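Local coordinates for O-methyltransferase (Saccharopolyspora spinosa, PDB 4CE0), which probably transfers a methyl group from S-adenosylmethionine to the 4'-hydroxyl of the rhamnose of spinosyns in a magnesium-dependent step of their biosynthesis, at residues A[14-19]-A[151-156]; A[68-73]-A[178-183]; A[190-195]-A[217-222]; A[235-238]-A[244-247]. One frame throughout, in Å; residues are numbered along the deposited sequence.

Contact 1 (A[14-19]-A[151-156])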
loop_
_atom_site.group_PDB
_atom_site.type_symbol
_atom_site.label_atom_id
_atom_site.label_comp_id
_atom_site.label_asym_id
_atom_site.label_seq_id
_atom_site.Cartn_x
_atom_site.Cartn_y
_atom_site.Cartn_z
ATOM N N LYS A 14 3.999 2.705 -4.819
ATOM C CA LYS A 14 4.563 1.368 -4.876
ATOM C C LYS A 14 3.465 0.345 -5.122
ATOM O O LYS A 14 3.622 -0.589 -5.909
ATOM C CB LYS A 14 5.262 1.031 -3.555
ATOM C CG LYS A 14 6.592 1.740 -3.300
ATOM C CD LYS A 14 7.020 1.403 -1.851
ATOM C CE LYS A 14 8.405 1.921 -1.459
ATOM N NZ LYS A 14 8.411 3.398 -1.260
ATOM N N VAL A 15 2.344 0.512 -4.424
ATOM C CA VAL A 15 1.234 -0.424 -4.584
ATOM C C VAL A 15 0.587 -0.370 -5.985
ATOM O O VAL A 15 0.365 -1.399 -6.599
ATOM C CB VAL A 15 0.165 -0.190 -3.508
ATOM C CG1 VAL A 15 -0.928 -1.235 -3.622
ATOM C CG2 VAL A 15 0.838 -0.205 -2.121
ATOM N N LEU A 16 0.272 0.823 -6.472
ATOM C CA LEU A 16 -0.418 0.963 -7.752
ATOM C C LEU A 16 0.405 0.433 -8.939
ATOM O O LEU A 16 -0.148 -0.030 -9.924
ATOM C CB LEU A 16 -0.741 2.440 -7.996
ATOM C CG LEU A 16 -1.813 3.025 -7.110
ATOM C CD1 LEU A 16 -1.782 4.578 -7.152
ATOM C CD2 LEU A 16 -3.143 2.500 -7.544
ATOM N N THR A 17 1.727 0.545 -8.846
ATOM C CA THR A 17 2.639 -0.027 -9.837
ATOM C C THR A 17 3.003 -1.495 -9.541
ATOM O O THR A 17 3.762 -2.112 -10.282
ATOM C CB THR A 17 3.951 0.735 -9.840
ATOM O OG1 THR A 17 4.401 0.820 -8.493
ATOM C CG2 THR A 17 3.777 2.164 -10.413
ATOM N N ASN A 18 2.475 -2.021 -8.443
ATOM C CA ASN A 18 2.779 -3.365 -7.959
ATOM C C ASN A 18 4.259 -3.679 -7.797
ATOM O O ASN A 18 4.718 -4.746 -8.193
ATOM C CB ASN A 18 2.134 -4.400 -8.853
ATOM C CG ASN A 18 2.063 -5.792 -8.194
ATOM O OD1 ASN A 18 1.987 -5.926 -6.969
ATOM N ND2 ASN A 18 2.097 -6.822 -9.019
ATOM N N THR A 19 5.007 -2.756 -7.208
ATOM C CA THR A 19 6.412 -3.017 -6.895
ATOM C C THR A 19 6.512 -3.833 -5.622
ATOM O O THR A 19 7.574 -4.369 -5.328
ATOM C CB THR A 19 7.256 -1.733 -6.697
ATOM O OG1 THR A 19 6.868 -1.077 -5.480
ATOM C CG2 THR A 19 7.085 -0.790 -7.856
ATOM N N ALA A 151 -12.508 0.704 -4.934
ATOM C CA ALA A 151 -13.072 0.270 -3.668
ATOM C C ALA A 151 -12.019 -0.503 -2.910
ATOM O O ALA A 151 -12.016 -0.534 -1.697
ATOM C CB ALA A 151 -14.347 -0.601 -3.893
ATOM N N ARG A 152 -11.076 -1.093 -3.617
ATOM C CA ARG A 152 -10.000 -1.816 -2.936
ATOM C C ARG A 152 -9.168 -0.895 -2.078
ATOM O O ARG A 152 -8.626 -1.328 -1.063
ATOM C CB ARG A 152 -9.143 -2.595 -3.933
ATOM C CG ARG A 152 -9.939 -3.791 -4.460
ATOM C CD ARG A 152 -9.425 -4.362 -5.752
ATOM N NE ARG A 152 -9.347 -5.819 -5.651
ATOM C CZ ARG A 152 -8.678 -6.583 -6.502
ATOM N NH1 ARG A 152 -8.019 -6.030 -7.528
ATOM N NH2 ARG A 152 -8.639 -7.897 -6.319
ATOM N N TYR A 153 -9.086 0.377 -2.468
ATOM C CA TYR A 153 -8.265 1.360 -1.755
ATOM C C TYR A 153 -9.115 2.158 -0.775
ATOM O O TYR A 153 -8.617 3.075 -0.107
ATOM C CB TYR A 153 -7.527 2.286 -2.743
ATOM C CG TYR A 153 -6.515 1.575 -3.635
ATOM C CD1 TYR A 153 -5.197 1.410 -3.240
ATOM C CD2 TYR A 153 -6.887 1.075 -4.880
ATOM C CE1 TYR A 153 -4.279 0.760 -4.058
ATOM C CE2 TYR A 153 -5.993 0.413 -5.697
ATOM C CZ TYR A 153 -4.684 0.253 -5.281
ATOM O OH TYR A 153 -3.777 -0.377 -6.115
ATOM N N GLY A 154 -10.394 1.791 -0.662
ATOM C CA GLY A 154 -11.315 2.560 0.142
ATOM C C GLY A 154 -11.565 3.958 -0.413
ATOM O O GLY A 154 -11.834 4.886 0.336
ATOM N N LEU A 155 -11.499 4.115 -1.735
ATOM C CA LEU A 155 -11.670 5.439 -2.337
ATOM C C LEU A 155 -12.807 5.546 -3.345
ATOM O O LEU A 155 -12.807 6.463 -4.147
ATOM C CB LEU A 155 -10.370 5.897 -2.994
ATOM C CG LEU A 155 -9.236 6.112 -1.989
ATOM C CD1 LEU A 155 -7.923 6.174 -2.719
ATOM C CD2 LEU A 155 -9.448 7.392 -1.161
ATOM N N LEU A 156 -13.780 4.637 -3.295
ATOM C CA LEU A 156 -14.902 4.707 -4.223
ATOM C C LEU A 156 -16.002 5.523 -3.579
ATOM O O LEU A 156 -16.889 4.964 -2.971
ATOM C CB LEU A 156 -15.396 3.307 -4.585
ATOM C CG LEU A 156 -16.570 3.271 -5.573
ATOM C CD1 LEU A 156 -16.157 3.902 -6.883
ATOM C CD2 LEU A 156 -17.049 1.831 -5.803
#

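Contact 2 (A[68-73]-A[178-183])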
loop_
_atom_site.group_PDB
_atom_site.type_symbol
_atom_site.label_atom_id
_atom_site.label_comp_id
_atom_site.label_asym_id
_atom_site.label_seq_id
_atom_site.Cartn_x
_atom_site.Cartn_y
_atom_site.Cartn_z
ATOM N N GLU A 68 -0.319 18.485 -6.227
ATOM C CA GLU A 68 0.058 19.202 -4.992
ATOM C C GLU A 68 0.209 20.698 -5.229
ATOM O O GLU A 68 -0.111 21.507 -4.351
ATOM C CB GLU A 68 1.337 18.624 -4.351
ATOM C CG GLU A 68 1.054 17.335 -3.532
ATOM C CD GLU A 68 2.277 16.704 -2.905
ATOM O OE1 GLU A 68 3.345 17.332 -2.943
ATOM O OE2 GLU A 68 2.162 15.580 -2.366
ATOM N N ALA A 69 0.674 21.058 -6.421
ATOM C CA ALA A 69 0.938 22.458 -6.770
ATOM C C ALA A 69 -0.373 23.189 -6.932
ATOM O O ALA A 69 -0.549 24.327 -6.458
ATOM C CB ALA A 69 1.771 22.548 -8.057
ATOM N N VAL A 70 -1.299 22.531 -7.612
ATOM C CA VAL A 70 -2.648 23.063 -7.798
ATOM C C VAL A 70 -3.354 23.302 -6.461
ATOM O O VAL A 70 -4.077 24.300 -6.293
ATOM C CB VAL A 70 -3.456 22.081 -8.654
ATOM C CG1 VAL A 70 -4.892 22.025 -8.252
ATOM C CG2 VAL A 70 -3.288 22.407 -10.164
ATOM N N LEU A 71 -3.200 22.354 -5.536
ATOM C CA LEU A 71 -3.792 22.488 -4.210
ATOM C C LEU A 71 -3.129 23.635 -3.418
ATOM O O LEU A 71 -3.824 24.444 -2.820
ATOM C CB LEU A 71 -3.680 21.189 -3.417
ATOM C CG LEU A 71 -4.473 19.982 -3.909
ATOM C CD1 LEU A 71 -4.316 18.851 -2.900
ATOM C CD2 LEU A 71 -5.949 20.280 -4.176
ATOM N N ALA A 72 -1.793 23.719 -3.422
ATOM C CA ALA A 72 -1.118 24.776 -2.654
ATOM C C ALA A 72 -1.326 26.163 -3.271
ATOM O O ALA A 72 -1.454 27.148 -2.555
ATOM C CB ALA A 72 0.280 24.506 -2.557
ATOM N N ASP A 73 -1.345 26.233 -4.597
ATOM C CA ASP A 73 -1.523 27.509 -5.304
ATOM C C ASP A 73 -2.966 28.025 -5.294
ATOM O O ASP A 73 -3.203 29.202 -5.580
ATOM C CB ASP A 73 -1.073 27.371 -6.761
ATOM C CG ASP A 73 0.420 27.198 -6.901
ATOM O OD1 ASP A 73 1.107 26.954 -5.886
ATOM O OD2 ASP A 73 0.907 27.310 -8.040
ATOM N N GLU A 178 -14.952 22.938 -14.734
ATOM C CA GLU A 178 -13.565 23.379 -14.765
ATOM C C GLU A 178 -12.594 22.329 -14.250
ATOM O O GLU A 178 -12.954 21.440 -13.487
ATOM C CB GLU A 178 -13.380 24.720 -14.036
ATOM C CG GLU A 178 -13.845 24.767 -12.610
ATOM C CD GLU A 178 -13.802 26.170 -12.015
ATOM O OE1 GLU A 178 -13.239 27.076 -12.649
ATOM O OE2 GLU A 178 -14.318 26.368 -10.901
ATOM N N LEU A 179 -11.361 22.451 -14.703
ATOM C CA LEU A 179 -10.340 21.482 -14.411
ATOM C C LEU A 179 -9.136 22.238 -13.936
ATOM O O LEU A 179 -8.792 23.284 -14.486
ATOM C CB LEU A 179 -9.978 20.679 -15.676
ATOM C CG LEU A 179 -11.032 19.691 -16.210
ATOM C CD1 LEU A 179 -10.650 19.123 -17.584
ATOM C CD2 LEU A 179 -11.239 18.569 -15.230
ATOM N N ALA A 180 -8.478 21.682 -12.929
ATOM C CA ALA A 180 -7.177 22.166 -12.507
ATOM C C ALA A 180 -6.080 21.266 -13.048
ATOM O O ALA A 180 -4.926 21.689 -13.181
ATOM C CB ALA A 180 -7.110 22.204 -10.989
ATOM N N VAL A 181 -6.415 20.005 -13.305
ATOM C CA VAL A 181 -5.457 19.065 -13.888
ATOM C C VAL A 181 -6.142 18.240 -14.971
ATOM O O VAL A 181 -7.217 17.726 -14.782
ATOM C CB VAL A 181 -4.832 18.109 -12.804
ATOM C CG1 VAL A 181 -3.988 17.000 -13.436
ATOM C CG2 VAL A 181 -4.057 18.877 -11.773
ATOM N N LEU A 182 -5.492 18.103 -16.111
ATOM C CA LEU A 182 -6.050 17.360 -17.235
ATOM C C LEU A 182 -4.978 16.400 -17.677
ATOM O O LEU A 182 -3.917 16.824 -18.158
ATOM C CB LEU A 182 -6.451 18.324 -18.380
ATOM C CG LEU A 182 -6.785 17.686 -19.740
ATOM C CD1 LEU A 182 -7.975 16.728 -19.591
ATOM C CD2 LEU A 182 -7.051 18.753 -20.836
ATOM N N ARG A 183 -5.218 15.108 -17.457
ATOM C CA ARG A 183 -4.248 14.073 -17.808
ATOM C C ARG A 183 -4.727 13.303 -19.040
ATOM O O ARG A 183 -5.839 12.793 -19.060
ATOM C CB ARG A 183 -3.978 13.143 -16.631
ATOM C CG ARG A 183 -2.810 12.198 -16.867
ATOM C CD ARG A 183 -2.443 11.337 -15.638
ATOM N NE ARG A 183 -1.047 11.041 -15.827
ATOM C CZ ARG A 183 -0.572 10.069 -16.592
ATOM N NH1 ARG A 183 -1.388 9.164 -17.140
ATOM N NH2 ARG A 183 0.739 9.988 -16.754
#

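Contact 3 (A[190-195]-A[217-222]). With SAH (S-adenosyl-L-homocysteine), chain B.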
loop_
_atom_site.group_PDB
_atom_site.type_symbol
_atom_site.label_atom_id
_atom_site.label_comp_id
_atom_site.label_asym_id
_atom_site.label_seq_id
_atom_site.Cartn_x
_atom_site.Cartn_y
_atom_site.Cartn_z
ATOM N N GLU A 190 -6.548 10.772 -32.494
ATOM C CA GLU A 190 -7.943 11.199 -32.291
ATOM C C GLU A 190 -8.338 11.352 -30.814
ATOM O O GLU A 190 -9.054 12.299 -30.447
ATOM C CB GLU A 190 -8.913 10.226 -32.968
ATOM C CG GLU A 190 -8.791 10.203 -34.492
ATOM C CD GLU A 190 -9.055 11.558 -35.148
ATOM O OE1 GLU A 190 -9.972 12.291 -34.699
ATOM O OE2 GLU A 190 -8.339 11.881 -36.125
ATOM N N SER A 191 -7.893 10.406 -29.989
ATOM C CA SER A 191 -8.181 10.416 -28.560
ATOM C C SER A 191 -7.583 11.665 -27.920
ATOM O O SER A 191 -8.251 12.386 -27.170
ATOM C CB SER A 191 -7.583 9.176 -27.897
ATOM O OG SER A 191 -8.109 7.989 -28.467
ATOM N N THR A 192 -6.319 11.922 -28.254
ATOM C CA THR A 192 -5.590 13.076 -27.742
ATOM C C THR A 192 -6.243 14.367 -28.219
ATOM O O THR A 192 -6.511 15.272 -27.416
ATOM C CB THR A 192 -4.101 13.039 -28.192
ATOM O OG1 THR A 192 -3.527 11.786 -27.817
ATOM C CG2 THR A 192 -3.318 14.161 -27.572
ATOM N N MET A 193 -6.524 14.461 -29.511
ATOM C CA MET A 193 -7.186 15.667 -30.040
ATOM C C MET A 193 -8.580 15.926 -29.421
ATOM O O MET A 193 -8.892 17.054 -28.985
ATOM C CB MET A 193 -7.286 15.600 -31.564
ATOM C CG MET A 193 -7.693 16.919 -32.201
ATOM S SD MET A 193 -6.523 18.268 -31.888
ATOM C CE MET A 193 -5.128 17.834 -32.929
ATOM N N ASP A 194 -9.411 14.891 -29.379
ATOM C CA ASP A 194 -10.770 15.024 -28.826
ATOM C C ASP A 194 -10.753 15.470 -27.371
ATOM O O ASP A 194 -11.618 16.238 -26.939
ATOM C CB ASP A 194 -11.538 13.704 -28.948
ATOM C CG ASP A 194 -11.961 13.406 -30.376
ATOM O OD1 ASP A 194 -12.163 14.377 -31.149
ATOM O OD2 ASP A 194 -12.081 12.207 -30.721
ATOM N N SER A 195 -9.775 14.977 -26.616
ATOM C CA SER A 195 -9.626 15.370 -25.244
ATOM C C SER A 195 -9.179 16.830 -25.138
ATOM O O SER A 195 -9.723 17.601 -24.358
ATOM C CB SER A 195 -8.643 14.409 -24.521
ATOM O OG SER A 195 -8.476 14.815 -23.172
ATOM N N PRO A 217 4.622 9.333 -31.702
ATOM C CA PRO A 217 4.048 10.076 -32.825
ATOM C C PRO A 217 2.611 9.591 -32.905
ATOM O O PRO A 217 2.381 8.402 -32.665
ATOM C CB PRO A 217 4.885 9.621 -34.027
ATOM C CG PRO A 217 5.308 8.219 -33.652
ATOM C CD PRO A 217 5.506 8.245 -32.158
ATOM N N SER A 218 1.687 10.481 -33.216
ATOM C CA SER A 218 0.221 10.269 -33.083
ATOM C C SER A 218 -0.145 11.175 -31.941
ATOM O O SER A 218 -0.746 12.197 -32.175
ATOM C CB SER A 218 -0.291 8.821 -32.839
ATOM O OG SER A 218 -0.288 8.431 -31.473
ATOM N N CYS A 219 0.271 10.839 -30.716
ATOM C CA CYS A 219 -0.094 11.684 -29.587
ATOM C C CYS A 219 0.553 13.036 -29.788
ATOM O O CYS A 219 -0.108 14.076 -29.686
ATOM C CB CYS A 219 0.269 11.020 -28.244
ATOM S SG CYS A 219 0.099 12.079 -26.786
ATOM N N GLN A 220 1.821 13.001 -30.181
ATOM C CA GLN A 220 2.685 14.191 -30.313
ATOM C C GLN A 220 2.183 15.154 -31.406
ATOM O O GLN A 220 2.118 16.390 -31.236
ATOM C CB GLN A 220 4.109 13.726 -30.632
ATOM C CG GLN A 220 5.165 14.777 -30.492
ATOM C CD GLN A 220 6.541 14.239 -30.803
ATOM O OE1 GLN A 220 7.079 13.419 -30.066
ATOM N NE2 GLN A 220 7.110 14.681 -31.914
ATOM N N ASP A 221 1.827 14.565 -32.534
ATOM C CA ASP A 221 1.218 15.286 -33.630
ATOM C C ASP A 221 -0.084 15.984 -33.244
ATOM O O ASP A 221 -0.317 17.115 -33.654
ATOM C CB ASP A 221 1.058 14.345 -34.822
ATOM C CG ASP A 221 2.415 14.042 -35.518
ATOM O OD1 ASP A 221 3.491 14.466 -35.010
ATOM O OD2 ASP A 221 2.411 13.373 -36.574
ATOM N N ALA A 222 -0.925 15.344 -32.430
ATOM C CA ALA A 222 -2.117 16.020 -31.958
ATOM C C ALA A 222 -1.778 17.217 -31.076
ATOM O O ALA A 222 -2.400 18.267 -31.189
ATOM C CB ALA A 222 -3.055 15.057 -31.221
HETATM N N SAH B . -2.506 2.833 -16.777
HETATM C CA SAH B . -2.787 3.855 -17.798
HETATM C CB SAH B . -3.911 3.555 -18.758
HETATM C CG SAH B . -4.248 4.313 -20.042
HETATM S SD SAH B . -4.384 3.005 -21.298
HETATM C C SAH B . -3.193 4.941 -16.885
HETATM O O SAH B . -3.791 5.866 -17.410
HETATM O OXT SAH B . -2.770 4.624 -15.611
HETATM C "C5'" SAH B . -5.412 3.813 -22.576
HETATM C "C4'" SAH B . -6.891 3.969 -22.194
HETATM O "O4'" SAH B . -7.525 4.912 -23.033
HETATM C "C3'" SAH B . -7.722 2.690 -22.331
HETATM O "O3'" SAH B . -8.305 2.428 -21.071
HETATM C "C2'" SAH B . -8.770 2.947 -23.421
HETATM O "O2'" SAH B . -10.066 2.326 -23.281
HETATM C "C1'" SAH B . -8.830 4.477 -23.407
HETATM N N9 SAH B . -9.185 5.147 -24.681
HETATM C C8 SAH B . -8.315 5.403 -25.720
HETATM N N7 SAH B . -8.988 6.077 -26.663
HETATM C C5 SAH B . -10.252 6.293 -26.238
HETATM C C6 SAH B . -11.363 6.923 -26.802
HETATM N N6 SAH B . -11.298 7.490 -28.005
HETATM N N1 SAH B . -12.552 6.959 -26.114
HETATM C C2 SAH B . -12.669 6.404 -24.855
HETATM N N3 SAH B . -11.574 5.759 -24.327
HETATM C C4 SAH B . -10.378 5.732 -24.978
#

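Contact 4 (A[235-238]-A[244-247])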
loop_
_atom_site.group_PDB
_atom_site.type_symbol
_atom_site.label_atom_id
_atom_site.label_comp_id
_atom_site.label_asym_id
_atom_site.label_seq_id
_atom_site.Cartn_x
_atom_site.Cartn_y
_atom_site.Cartn_z
ATOM N N PRO A 235 5.740 26.448 -22.206
ATOM C CA PRO A 235 6.704 25.459 -22.696
ATOM C C PRO A 235 6.420 24.063 -22.184
ATOM O O PRO A 235 6.014 23.889 -21.052
ATOM C CB PRO A 235 8.032 25.946 -22.131
ATOM C CG PRO A 235 7.788 27.358 -21.703
ATOM C CD PRO A 235 6.371 27.373 -21.254
ATOM N N ILE A 236 6.732 23.080 -23.014
ATOM C CA ILE A 236 6.577 21.688 -22.654
ATOM C C ILE A 236 7.801 21.240 -21.857
ATOM O O ILE A 236 8.945 21.435 -22.282
ATOM C CB ILE A 236 6.380 20.842 -23.933
ATOM C CG1 ILE A 236 5.006 21.159 -24.560
ATOM C CG2 ILE A 236 6.513 19.386 -23.642
ATOM C CD1 ILE A 236 4.886 20.814 -26.032
ATOM N N HIS A 237 7.533 20.673 -20.681
ATOM C CA HIS A 237 8.547 20.102 -19.786
ATOM C C HIS A 237 8.493 18.593 -19.944
ATOM O O HIS A 237 7.410 17.989 -19.922
ATOM C CB HIS A 237 8.232 20.439 -18.327
ATOM C CG HIS A 237 8.472 21.874 -17.973
ATOM N ND1 HIS A 237 8.439 22.884 -18.901
ATOM C CD2 HIS A 237 8.744 22.455 -16.782
ATOM C CE1 HIS A 237 8.689 24.038 -18.302
ATOM N NE2 HIS A 237 8.868 23.805 -17.019
ATOM N N ASP A 238 9.656 17.995 -20.145
ATOM C CA ASP A 238 9.779 16.557 -20.142
ATOM C C ASP A 238 9.501 16.011 -18.742
ATOM O O ASP A 238 9.691 16.693 -17.742
ATOM C CB ASP A 238 11.192 16.169 -20.584
ATOM C CG ASP A 238 11.429 14.673 -20.553
ATOM O OD1 ASP A 238 10.707 13.911 -21.234
ATOM O OD2 ASP A 238 12.361 14.270 -19.831
ATOM N N ALA A 244 5.156 14.147 -20.978
ATOM C CA ALA A 244 5.526 15.534 -20.935
ATOM C C ALA A 244 4.355 16.301 -20.397
ATOM O O ALA A 244 3.243 15.792 -20.380
ATOM C CB ALA A 244 5.890 16.016 -22.343
ATOM N N TYR A 245 4.584 17.542 -19.975
ATOM C CA TYR A 245 3.471 18.330 -19.492
ATOM C C TYR A 245 3.753 19.804 -19.655
ATOM O O TYR A 245 4.902 20.229 -19.917
ATOM C CB TYR A 245 3.218 18.007 -18.015
ATOM C CG TYR A 245 4.260 18.549 -17.081
ATOM C CD1 TYR A 245 5.463 17.860 -16.861
ATOM C CD2 TYR A 245 4.065 19.753 -16.425
ATOM C CE1 TYR A 245 6.436 18.347 -15.984
ATOM C CE2 TYR A 245 5.033 20.265 -15.550
ATOM C CZ TYR A 245 6.212 19.559 -15.332
ATOM O OH TYR A 245 7.150 20.071 -14.460
ATOM N N TRP A 246 2.700 20.590 -19.519
ATOM C CA TRP A 246 2.891 22.017 -19.383
ATOM C C TRP A 246 1.872 22.581 -18.451
ATOM O O TRP A 246 0.849 21.937 -18.135
ATOM C CB TRP A 246 2.894 22.720 -20.747
ATOM C CG TRP A 246 1.559 23.093 -21.363
ATOM C CD1 TRP A 246 0.831 24.224 -21.126
ATOM C CD2 TRP A 246 0.834 22.351 -22.362
ATOM N NE1 TRP A 246 -0.310 24.223 -21.904
ATOM C CE2 TRP A 246 -0.324 23.090 -22.674
ATOM C CE3 TRP A 246 1.058 21.135 -23.014
ATOM C CZ2 TRP A 246 -1.258 22.651 -23.611
ATOM C CZ3 TRP A 246 0.134 20.707 -23.946
ATOM C CH2 TRP A 246 -1.005 21.468 -24.243
ATOM N N ARG A 247 2.174 23.786 -17.987
ATOM C CA ARG A 247 1.283 24.519 -17.088
ATOM C C ARG A 247 0.664 25.719 -17.795
ATOM O O ARG A 247 1.357 26.543 -18.372
ATOM C CB ARG A 247 2.067 24.984 -15.858
ATOM C CG ARG A 247 1.160 25.464 -14.714
ATOM C CD ARG A 247 1.918 25.855 -13.456
ATOM N NE ARG A 247 0.987 25.981 -12.333
ATOM C CZ ARG A 247 1.335 26.052 -11.050
ATOM N NH1 ARG A 247 2.601 25.974 -10.686
ATOM N NH2 ARG A 247 0.403 26.155 -10.114
HETATM O O HOH W 1 4.722 25.033 -18.640
#

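Contact 1 (A[14-19]-A[151-156])
Apolar packing between Leu16, Val15 and Tyr153 carries this contact, and both aliphatic side chains gather at the hydroxyl end of the ring. The CD2 methyl of Leu16 meets Tyr153 obliquely, 3.5 Å from CZ and 3.3 Å from OH. Val15 comes in at the edge, with its CG1 near the ring plane and 3.9 Å from Tyr153 CE1. That methyl reaches the tyrosine because it stands opposite the backbone N of Val15 (chi1 -176°).

The polar bonds lie inside or outside the pair of segments, not between them. Each segment ends a helix, 6-16 and 143-152 respectively, with a Schellman motif. In the first, Thr19 N reaches Lys14 O at 2.9 Å and Asn18 N reaches Val15 O at 2.9 Å, with Asn18 in positive phi. In the second, Gly154 takes the positive phi and its N bonds to Ala151 O at 3.0 Å. The hydroxyl of Tyr153 is hydrogen-bonded to His52. The dimer interface runs close by: Val15 packs on Val15 of the second subunit, and Tyr153 on Ile20 of that subunit.

With its OH held by His52 while methyl groups press beside it, Tyr153 keeps its one polar side-chain atom satisfied in a buried setting, so two segments 132 residues apart at their closest ends are joined by dispersion forces.

Contact 2 (A[68-73]-A[178-183])
Val70 settles over one face of a flat group that is backbone, not ring: the peptide unit joining Ala180 to Val181. That face takes the CG2 methyl of Val70, which stands well above the plane at 3.5 Å from Ala180 O. The CB of Ala180 and the CG2 of Val181 rise on the same face, flanking the spot where the methyl lies. Phe79 of the neighbouring strand 78-82 touches both Val70 and Val181.

This is helix-on-sheet packing in the Rossmann-like fold of class I methyltransferases. Helix 56-73, which precedes strand 78-82 in the chain, sets Val70, in its last turn, against strand 179-184, the parallel neighbour of 78-82 in the sheet. The closest backbone approach is 6.6 Å between the CA atoms of Val70 and Ala180, where Ala180 presents only its methyl to Val70. At Ala180 the strand is interrupted and the chain turns a corner, while backbone bonds still tie Ala180 to Asp78 and Phe208 on the adjoining strands.

Further along, the strand leads toward the magnesium site: Arg183 forms salt bridges with Asp185 and Asp212, two of the aspartates at the metal, and with Glu81.

All the contacts between the segments are made by Val70. Its chi1 of 145° departs well from a staggered value, consistent with a close fit, although the value may partly reflect the model. The rotation sets the second methyl, CG1, 3.5 Å from Ala180 CB, while CG2 lies 4.0 Å from Val181 CG2.

Contact 3 (A[190-195]-A[217-222])
A chi1 of -54° turns the CG2 methyl of Thr192 onto Ala222, with Thr192 CG2 3.8 Å from Ala222 CB, and leaves OG1 on the flank facing Cys219. Met193 arrives by a folded route: its chain bends at chi2 (61°) and again at chi3 (73°), which curls CE over the backbone of Ala222 to 3.3 Å from its O.

The contact pairs two neighbouring helices of the Rossmann-like fold. Helix 189-199 crosses over from strand 179-184 to the parallel strand 207-211, a beta-alpha-beta unit, and helix 219-230 comes after that strand. The CA atoms of Met193 and Ala222 are 5.4 Å apart; Ala222 puts only a methyl between the helices, set against Thr192, and Met193 CE closes over its carbonyl.

Thr192 OG1 is hydrogen-bonded to Leu188 O, the main-chain carbonyl one turn back, and it meets Cys219 SG by packing at 3.8 Å. Beyond the pair, Met193 also touches Phe226, and Thr192 touches Val223.

The neighbouring residue Ser191 looks toward the cofactor product instead: its OG donates a hydrogen bond of 2.8 Å to N7 of the adenine of S-adenosyl-L-homocysteine.

Contact 4 (A[235-238]-A[244-247])
A beta hairpin at one border of the chain's sheet brings His237 against Tyr245, an antiparallel hydrogen-bonded pair. His237 N reaches Tyr245 O at 2.8 Å with an almost straight N-H...O angle of 169°, and Tyr245 N returns a bond of 2.9 Å to His237 O. Asp238 and Ala244 form the following non-hydrogen-bonded pair.

On the face shared by His237 and Tyr245, the phenol ring leans back over its partner. With CG of Tyr245 placed between its own N and carbonyl carbon (chi1 72°), CB of His237 lies over one face of the ring, a CH-pi contact with CB 3.6 Å from Tyr245 CE1. The imidazole adds an offset edge-to-face pair: its edge is directed at the tyrosine face, the planes are inclined at 61° and the ring centroids stand 5.5 Å apart.

Strand 244-247 runs antiparallel to 207-211 and is the characteristic reversed strand of the Rossmann-like sheet of class I methyltransferases; 237-238 pairs on its outer side and points the same way as the parallel strands. On the side facing helix 219-230, Ile236 CG2 packs 3.7 Å from Ala244 CB, and the indole of Trp246 makes a cation-pi pair with Arg227.

Toward the start of strand 237-238 the direct pairing gives way to a water. It donates to Pro235 O at 3.0 Å and accepts from Arg247 N at 2.9 Å, bridging the two backbones. Beside it, Pro235 O also lies 3.3 Å from Trp246 CB.

In the fold
Contacts 2 and 4 reach the same sheet, their centres 14 Å apart, and a salt bridge between Asp73 and Arg247 joins them, although its modelled length is doubtfully short. Contact 2 also touches contact 3, where Leu182 packs on Ser195. Contacts 3 and 4 follow one another along the chain without touching, with nearest atoms about 7 Å apart. Contact 1 sits across the chain's centre from both, its centre 29 Å from that of contact 3. Contact 3 touches the ligand S-adenosyl-L-homocysteine through Ser191, whereas the side chain of Leu16 in contact 1 stays about 8 Å from it. Cys219 is about 8 Å, side chain to ion, from the magnesium.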